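Local coordinates for glyoxylate-induced Protein (Pseudomonas aeruginosa, PDB 1SQ4) that is of unconfirmed function but is a two-domain (bicupin) member of the cupin superfamily, a double beta-barrel protein that may act as a ureidoglycine aminohydrolase, at residues M187-F198 with R257-R268. Numbering follows the deposited sequence.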
HETATM    1  N   MSE A 187       7.948  44.148  -8.196  1.00 11.48           N
HETATM    2  CA  MSE A 187       8.261  43.618  -6.892  1.00 12.56           C
HETATM    3  C   MSE A 187       7.320  44.061  -5.784  1.00 12.60           C
HETATM    4  O   MSE A 187       7.467  43.646  -4.644  1.00 11.79           O
HETATM    5  CB  MSE A 187       9.703  43.973  -6.537  1.00 15.68           C
HETATM    6  CG  MSE A 187      10.544  42.764  -6.173  1.00 21.65           C
HETATM    7 SE   MSE A 187      10.526  41.362  -7.535  1.00 28.78          SE
HETATM    8  CE  MSE A 187      12.312  41.662  -8.224  1.00 31.15           C
ATOM      9  N   ARG A 188       6.352  44.906  -6.114  1.00 13.95           N
ATOM     10  CA  ARG A 188       5.400  45.377  -5.122  1.00 14.15           C
ATOM     11  C   ARG A 188       4.385  44.281  -4.822  1.00 13.97           C
ATOM     12  O   ARG A 188       3.851  44.207  -3.720  1.00 15.52           O
ATOM     13  CB  ARG A 188       4.687  46.624  -5.630  1.00 16.16           C
ATOM     14  CG  ARG A 188       5.587  47.840  -5.761  1.00 20.05           C
ATOM     15  CD  ARG A 188       4.774  49.051  -6.203  1.00 24.02           C
ATOM     16  NE  ARG A 188       4.221  48.840  -7.539  1.00 27.52           N
ATOM     17  CZ  ARG A 188       3.215  49.532  -8.061  1.00 29.13           C
ATOM     18  NH1 ARG A 188       2.628  50.497  -7.362  1.00 30.26           N
ATOM     19  NH2 ARG A 188       2.796  49.249  -9.289  1.00 29.83           N
ATOM     20  N   HIS A 189       4.115  43.429  -5.806  1.00 13.12           N
ATOM     21  CA  HIS A 189       3.179  42.335  -5.607  1.00 11.90           C
ATOM     22  C   HIS A 189       3.878  41.127  -5.058  1.00 11.81           C
ATOM     23  O   HIS A 189       4.938  40.729  -5.551  1.00 10.22           O
ATOM     24  CB  HIS A 189       2.507  41.928  -6.903  1.00 12.72           C
ATOM     25  CG  HIS A 189       1.304  42.736  -7.226  1.00 14.27           C
ATOM     26  ND1 HIS A 189       1.354  43.850  -8.031  1.00 16.21           N
ATOM     27  CD2 HIS A 189       0.022  42.633  -6.807  1.00 15.04           C
ATOM     28  CE1 HIS A 189       0.157  44.399  -8.093  1.00 18.45           C
ATOM     29  NE2 HIS A 189      -0.671  43.678  -7.355  1.00 16.43           N
ATOM     30  N   ASP A 190       3.270  40.529  -4.042  1.00 11.85           N
ATOM     31  CA  ASP A 190       3.842  39.346  -3.427  1.00 11.32           C
ATOM     32  C   ASP A 190       3.001  38.115  -3.738  1.00 11.18           C
ATOM     33  O   ASP A 190       3.167  37.058  -3.135  1.00 11.93           O
ATOM     34  CB  ASP A 190       4.001  39.563  -1.914  1.00  9.83           C
ATOM     35  CG  ASP A 190       2.678  39.609  -1.168  1.00  9.80           C
ATOM     36  OD1 ASP A 190       1.628  39.880  -1.783  1.00 11.56           O
ATOM     37  OD2 ASP A 190       2.700  39.388   0.062  1.00  9.66           O
HETATM   38  N   MSE A 191       2.108  38.256  -4.705  1.00 12.79           N
HETATM   39  CA  MSE A 191       1.257  37.146  -5.096  1.00 15.37           C
HETATM   40  C   MSE A 191       0.719  37.364  -6.497  1.00 13.87           C
HETATM   41  O   MSE A 191       0.469  38.496  -6.917  1.00 14.08           O
HETATM   42  CB  MSE A 191       0.068  37.005  -4.149  1.00 19.01           C
HETATM   43  CG  MSE A 191      -1.004  38.054  -4.364  1.00 25.26           C
HETATM   44 SE   MSE A 191      -2.676  37.504  -3.583  1.00 35.78          SE
HETATM   45  CE  MSE A 191      -3.686  39.156  -3.776  1.00 32.44           C
ATOM     46  N   HIS A 192       0.534  36.269  -7.217  1.00 10.50           N
ATOM     47  CA  HIS A 192      -0.003  36.345  -8.553  1.00  7.68           C
ATOM     48  C   HIS A 192      -1.220  35.434  -8.610  1.00  7.81           C
ATOM     49  O   HIS A 192      -1.241  34.360  -8.008  1.00  8.96           O
ATOM     50  CB  HIS A 192       1.028  35.872  -9.584  1.00  4.56           C
ATOM     51  CG  HIS A 192       2.204  36.790  -9.751  1.00  3.88           C
ATOM     52  ND1 HIS A 192       3.406  36.351 -10.275  1.00  1.00           N
ATOM     53  CD2 HIS A 192       2.356  38.113  -9.528  1.00  4.78           C
ATOM     54  CE1 HIS A 192       4.238  37.370 -10.367  1.00  1.00           C
ATOM     55  NE2 HIS A 192       3.631  38.453  -9.922  1.00  2.73           N
ATOM     56  N   VAL A 193      -2.244  35.890  -9.315  1.00  7.61           N
ATOM     57  CA  VAL A 193      -3.460  35.120  -9.519  1.00  6.34           C
ATOM     58  C   VAL A 193      -3.658  35.223 -11.026  1.00  6.64           C
ATOM     59  O   VAL A 193      -4.131  36.244 -11.529  1.00  5.89           O
ATOM     60  CB  VAL A 193      -4.675  35.756  -8.788  1.00  6.35           C
ATOM     61  CG1 VAL A 193      -5.903  34.885  -8.958  1.00  6.68           C
ATOM     62  CG2 VAL A 193      -4.376  35.928  -7.314  1.00  7.30           C
ATOM     63  N   ASN A 194      -3.253  34.185 -11.753  1.00  8.08           N
ATOM     64  CA  ASN A 194      -3.388  34.175 -13.216  1.00  7.53           C
ATOM     65  C   ASN A 194      -4.334  33.064 -13.646  1.00  5.98           C
ATOM     66  O   ASN A 194      -4.941  32.400 -12.815  1.00  6.13           O
ATOM     67  CB  ASN A 194      -2.039  33.929 -13.898  1.00  7.87           C
ATOM     68  CG  ASN A 194      -0.906  34.718 -13.270  1.00 11.38           C
ATOM     69  OD1 ASN A 194      -0.965  35.951 -13.164  1.00 14.60           O
ATOM     70  ND2 ASN A 194       0.147  34.011 -12.863  1.00 10.46           N
ATOM     71  N   ILE A 195      -4.457  32.885 -14.956  1.00  4.31           N
ATOM     72  CA  ILE A 195      -5.285  31.834 -15.516  1.00  3.32           C
ATOM     73  C   ILE A 195      -4.429  31.100 -16.531  1.00  3.82           C
ATOM     74  O   ILE A 195      -3.903  31.707 -17.463  1.00  5.16           O
ATOM     75  CB  ILE A 195      -6.517  32.379 -16.228  1.00  2.57           C
ATOM     76  CG1 ILE A 195      -7.294  33.290 -15.291  1.00  2.80           C
ATOM     77  CG2 ILE A 195      -7.409  31.207 -16.685  1.00  1.00           C
ATOM     78  CD1 ILE A 195      -8.541  33.873 -15.916  1.00  3.42           C
ATOM     79  N   VAL A 196      -4.268  29.796 -16.333  1.00  3.25           N
ATOM     80  CA  VAL A 196      -3.468  28.990 -17.238  1.00  1.97           C
ATOM     81  C   VAL A 196      -4.398  28.458 -18.330  1.00  3.01           C
ATOM     82  O   VAL A 196      -5.437  27.880 -18.036  1.00  1.00           O
ATOM     83  CB  VAL A 196      -2.820  27.833 -16.479  1.00  1.40           C
ATOM     84  CG1 VAL A 196      -1.883  27.062 -17.393  1.00  1.00           C
ATOM     85  CG2 VAL A 196      -2.084  28.377 -15.276  1.00  1.00           C
ATOM     86  N   ASN A 197      -4.020  28.673 -19.585  1.00  4.96           N
ATOM     87  CA  ASN A 197      -4.819  28.236 -20.716  1.00  8.53           C
ATOM     88  C   ASN A 197      -4.192  27.099 -21.511  1.00 10.92           C
ATOM     89  O   ASN A 197      -3.054  27.206 -21.977  1.00 10.42           O
ATOM     90  CB  ASN A 197      -5.049  29.396 -21.669  1.00  8.49           C
ATOM     91  CG  ASN A 197      -5.327  30.679 -20.958  1.00  8.45           C
ATOM     92  OD1 ASN A 197      -6.267  30.779 -20.173  1.00  9.60           O
ATOM     93  ND2 ASN A 197      -4.507  31.678 -21.225  1.00  8.58           N
ATOM     94  N   PHE A 198      -4.957  26.023 -21.673  1.00 13.47           N
ATOM     95  CA  PHE A 198      -4.524  24.856 -22.431  1.00 16.52           C
ATOM     96  C   PHE A 198      -5.445  24.635 -23.629  1.00 19.69           C
ATOM     97  O   PHE A 198      -6.652  24.425 -23.472  1.00 18.96           O
ATOM     98  CB  PHE A 198      -4.554  23.587 -21.576  1.00 15.17           C
ATOM     99  CG  PHE A 198      -3.458  23.503 -20.557  1.00 16.29           C
ATOM    100  CD1 PHE A 198      -3.631  24.025 -19.279  1.00 17.13           C
ATOM    101  CD2 PHE A 198      -2.252  22.890 -20.871  1.00 16.34           C
ATOM    102  CE1 PHE A 198      -2.620  23.927 -18.321  1.00 17.36           C
ATOM    103  CE2 PHE A 198      -1.232  22.785 -19.926  1.00 16.30           C
ATOM    104  CZ  PHE A 198      -1.419  23.307 -18.650  1.00 17.73           C
ATOM    105  N   ARG A 257     -11.632  24.712 -24.868  1.00 19.50           N
ATOM    106  CA  ARG A 257     -10.436  25.165 -24.174  1.00 16.45           C
ATOM    107  C   ARG A 257     -10.477  24.682 -22.724  1.00 14.10           C
ATOM    108  O   ARG A 257     -11.544  24.589 -22.130  1.00 13.78           O
ATOM    109  CB  ARG A 257     -10.335  26.694 -24.242  1.00 15.21           C
ATOM    110  CG  ARG A 257      -8.922  27.215 -24.046  1.00 14.96           C
ATOM    111  CD  ARG A 257      -8.728  28.624 -24.600  1.00 11.85           C
ATOM    112  NE  ARG A 257      -9.660  29.566 -23.997  1.00 12.53           N
ATOM    113  CZ  ARG A 257      -9.351  30.806 -23.627  1.00 11.98           C
ATOM    114  NH1 ARG A 257      -8.122  31.277 -23.795  1.00  9.81           N
ATOM    115  NH2 ARG A 257     -10.278  31.571 -23.067  1.00 11.47           N
ATOM    116  N   PHE A 258      -9.317  24.351 -22.167  1.00 12.54           N
ATOM    117  CA  PHE A 258      -9.230  23.877 -20.782  1.00 11.18           C
ATOM    118  C   PHE A 258      -8.423  24.897 -20.007  1.00 10.37           C
ATOM    119  O   PHE A 258      -7.268  25.142 -20.341  1.00 12.47           O
ATOM    120  CB  PHE A 258      -8.516  22.526 -20.718  1.00  8.88           C
ATOM    121  CG  PHE A 258      -8.172  22.093 -19.324  1.00  6.96           C
ATOM    122  CD1 PHE A 258      -9.173  21.777 -18.411  1.00  6.76           C
ATOM    123  CD2 PHE A 258      -6.845  22.009 -18.916  1.00  5.98           C
ATOM    124  CE1 PHE A 258      -8.857  21.385 -17.107  1.00  4.92           C
ATOM    125  CE2 PHE A 258      -6.519  21.618 -17.615  1.00  4.64           C
ATOM    126  CZ  PHE A 258      -7.530  21.303 -16.709  1.00  3.40           C
ATOM    127  N   ARG A 259      -8.996  25.491 -18.972  1.00  8.11           N
ATOM    128  CA  ARG A 259      -8.230  26.493 -18.255  1.00  7.62           C
ATOM    129  C   ARG A 259      -8.560  26.607 -16.778  1.00  7.07           C
ATOM    130  O   ARG A 259      -9.666  26.295 -16.354  1.00  9.55           O
ATOM    131  CB  ARG A 259      -8.374  27.854 -18.966  1.00  7.01           C
ATOM    132  CG  ARG A 259      -9.806  28.280 -19.317  1.00  5.68           C
ATOM    133  CD  ARG A 259      -9.861  29.330 -20.446  1.00  3.24           C
ATOM    134  NE  ARG A 259      -9.044  30.516 -20.187  1.00  1.16           N
ATOM    135  CZ  ARG A 259      -9.527  31.745 -20.027  1.00  1.00           C
ATOM    136  NH1 ARG A 259     -10.830  31.962 -20.097  1.00  4.19           N
ATOM    137  NH2 ARG A 259      -8.707  32.759 -19.788  1.00  1.00           N
ATOM    138  N   TYR A 260      -7.589  27.028 -15.980  1.00  5.83           N
ATOM    139  CA  TYR A 260      -7.849  27.147 -14.570  1.00  5.21           C
ATOM    140  C   TYR A 260      -7.223  28.339 -13.919  1.00  6.00           C
ATOM    141  O   TYR A 260      -6.170  28.815 -14.329  1.00  7.94           O
ATOM    142  CB  TYR A 260      -7.412  25.889 -13.833  1.00  6.24           C
ATOM    143  CG  TYR A 260      -5.993  25.456 -14.100  1.00  7.97           C
ATOM    144  CD1 TYR A 260      -5.730  24.312 -14.861  1.00  7.85           C
ATOM    145  CD2 TYR A 260      -4.907  26.146 -13.549  1.00  9.19           C
ATOM    146  CE1 TYR A 260      -4.431  23.863 -15.062  1.00  6.81           C
ATOM    147  CE2 TYR A 260      -3.598  25.697 -13.745  1.00  7.20           C
ATOM    148  CZ  TYR A 260      -3.373  24.557 -14.499  1.00  8.26           C
ATOM    149  OH  TYR A 260      -2.097  24.079 -14.682  1.00 10.38           O
ATOM    150  N   LEU A 261      -7.905  28.824 -12.896  1.00  6.95           N
ATOM    151  CA  LEU A 261      -7.447  29.960 -12.121  1.00  7.03           C
ATOM    152  C   LEU A 261      -6.344  29.439 -11.206  1.00  7.56           C
ATOM    153  O   LEU A 261      -6.481  28.376 -10.605  1.00  9.24           O
ATOM    154  CB  LEU A 261      -8.616  30.491 -11.300  1.00  7.02           C
ATOM    155  CG  LEU A 261      -8.336  31.601 -10.303  1.00  7.68           C
ATOM    156  CD1 LEU A 261      -8.125  32.916 -11.034  1.00  8.99           C
ATOM    157  CD2 LEU A 261      -9.509  31.702  -9.348  1.00  8.14           C
ATOM    158  N   LEU A 262      -5.253  30.184 -11.102  1.00  7.32           N
ATOM    159  CA  LEU A 262      -4.127  29.781 -10.268  1.00  5.02           C
ATOM    160  C   LEU A 262      -3.620  30.926  -9.410  1.00  4.34           C
ATOM    161  O   LEU A 262      -3.488  32.060  -9.879  1.00  5.08           O
ATOM    162  CB  LEU A 262      -2.990  29.275 -11.163  1.00  4.86           C
ATOM    163  CG  LEU A 262      -1.646  28.883 -10.528  1.00  3.10           C
ATOM    164  CD1 LEU A 262      -0.864  28.052 -11.524  1.00  1.00           C
ATOM    165  CD2 LEU A 262      -0.849  30.110 -10.117  1.00  2.75           C
ATOM    166  N   TYR A 263      -3.322  30.623  -8.154  1.00  4.12           N
ATOM    167  CA  TYR A 263      -2.796  31.626  -7.233  1.00  5.68           C
ATOM    168  C   TYR A 263      -1.582  31.088  -6.498  1.00  5.96           C
ATOM    169  O   TYR A 263      -1.565  29.931  -6.085  1.00  5.20           O
ATOM    170  CB  TYR A 263      -3.878  32.080  -6.239  1.00  4.76           C
ATOM    171  CG  TYR A 263      -4.635  30.979  -5.518  1.00  5.70           C
ATOM    172  CD1 TYR A 263      -4.204  30.489  -4.288  1.00  6.47           C
ATOM    173  CD2 TYR A 263      -5.817  30.467  -6.048  1.00  8.46           C
ATOM    174  CE1 TYR A 263      -4.944  29.518  -3.596  1.00  6.51           C
ATOM    175  CE2 TYR A 263      -6.564  29.498  -5.373  1.00  7.22           C
ATOM    176  CZ  TYR A 263      -6.128  29.028  -4.149  1.00  8.39           C
ATOM    177  OH  TYR A 263      -6.887  28.082  -3.483  1.00  6.14           O
ATOM    178  N   LYS A 264      -0.567  31.939  -6.359  1.00  8.79           N
ATOM    179  CA  LYS A 264       0.691  31.602  -5.683  1.00 10.08           C
ATOM    180  C   LYS A 264       1.342  32.856  -5.102  1.00 10.58           C
ATOM    181  O   LYS A 264       1.054  33.974  -5.534  1.00 10.11           O
ATOM    182  CB  LYS A 264       1.667  30.962  -6.673  1.00 10.49           C
ATOM    183  CG  LYS A 264       1.725  31.719  -7.994  1.00 12.69           C
ATOM    184  CD  LYS A 264       2.826  31.245  -8.911  1.00 10.22           C
ATOM    185  CE  LYS A 264       2.795  32.058 -10.187  1.00 10.70           C
ATOM    186  NZ  LYS A 264       3.988  31.805 -11.035  1.00 12.49           N
ATOM    187  N   ASP A 265       2.224  32.651  -4.126  1.00 12.06           N
ATOM    188  CA  ASP A 265       2.946  33.738  -3.475  1.00 12.64           C
ATOM    189  C   ASP A 265       4.348  33.789  -4.072  1.00 12.92           C
ATOM    190  O   ASP A 265       4.982  32.751  -4.264  1.00 11.76           O
ATOM    191  CB  ASP A 265       3.008  33.516  -1.960  1.00 15.16           C
ATOM    192  CG  ASP A 265       3.578  32.161  -1.583  1.00 19.20           C
ATOM    193  OD1 ASP A 265       2.946  31.127  -1.905  1.00 20.90           O
ATOM    194  OD2 ASP A 265       4.665  32.124  -0.958  1.00 21.16           O
ATOM    195  N   VAL A 266       4.825  35.002  -4.359  1.00 12.63           N
ATOM    196  CA  VAL A 266       6.125  35.196  -4.987  1.00 12.34           C
ATOM    197  C   VAL A 266       6.846  36.492  -4.621  1.00 12.42           C
ATOM    198  O   VAL A 266       6.369  37.283  -3.815  1.00 13.77           O
ATOM    199  CB  VAL A 266       5.968  35.189  -6.510  1.00 13.57           C
ATOM    200  CG1 VAL A 266       5.548  33.803  -6.994  1.00 14.04           C
ATOM    201  CG2 VAL A 266       4.926  36.223  -6.912  1.00 14.03           C
ATOM    202  N   ASN A 267       8.003  36.693  -5.244  1.00 11.50           N
ATOM    203  CA  ASN A 267       8.831  37.878  -5.049  1.00  9.14           C
ATOM    204  C   ASN A 267       9.166  38.190  -3.608  1.00 10.33           C
ATOM    205  O   ASN A 267       9.326  39.353  -3.242  1.00 12.16           O
ATOM    206  CB  ASN A 267       8.168  39.093  -5.680  1.00  6.16           C
ATOM    207  CG  ASN A 267       7.814  38.866  -7.115  1.00  3.92           C
ATOM    208  OD1 ASN A 267       8.420  38.045  -7.784  1.00  3.57           O
ATOM    209  ND2 ASN A 267       6.828  39.596  -7.603  1.00  4.38           N
ATOM    210  N   ARG A 268       9.278  37.160  -2.781  1.00 10.50           N
ATOM    211  CA  ARG A 268       9.608  37.391  -1.383  1.00  9.50           C
ATOM    212  C   ARG A 268      10.516  36.285  -0.846  1.00  9.06           C
ATOM    213  O   ARG A 268      10.650  35.240  -1.472  1.00 10.07           O
ATOM    214  CB  ARG A 268       8.320  37.480  -0.576  1.00  8.26           C
ATOM    215  CG  ARG A 268       8.353  38.554   0.479  1.00 10.54           C
ATOM    216  CD  ARG A 268       7.518  39.807   0.120  1.00 10.43           C
ATOM    217  NE  ARG A 268       7.824  40.357  -1.191  1.00  9.17           N
ATOM    218  CZ  ARG A 268       7.268  41.454  -1.702  1.00  9.10           C
ATOM    219  NH1 ARG A 268       7.613  41.856  -2.918  1.00  9.15           N
ATOM    220  NH2 ARG A 268       6.382  42.157  -1.010  1.00  6.61           N
TER
HETATM  221  O   HOH W   1       4.441  34.136 -12.331  1.00  4.09           O
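Phe198 loses the most surface: its ring leans against Phe258, CD1 lying 3.8 Å from Phe258 CD2, and turns its CE1 edge toward the Tyr260 hydroxyl. The three rings form an aromatic cluster, the Phe198 plane tilted 43° to Phe258 and 40° to Tyr260. Val196 sets its CB over a face of the Tyr260 ring, 4.0 Å from the centroid, with CG2 beside CE2; with CG between its backbone N and carbonyl carbon (chi1 52°), the tyrosine lies alongside the valine, and its OH is hydrogen-bonded to the Tyr225 hydroxyl. These residues share one face of neighbouring antiparallel strands 191-198 and 258-265 in the larger sheet of the second cupin barrel. Paired backbone bonds join them from Phe198-Phe258 to His192-Lys264. Farther along this face, His192 takes Val266 CG2 squarely over its ring, 3.7 Å from the centroid. Its ND1 shares a water with Lys264 NZ, which donates across 2.7 Å. On the opposite face, where Val193 and Ile195 reach strand 90-98 of the other barrel, Asn197 OD1 lies in the Arg259 guanidinium plane and accepts from NE at 2.8 Å and NH2 at 3.2 Å, both from one side of its carbonyl plane; Glu161 salt-bridges NH2.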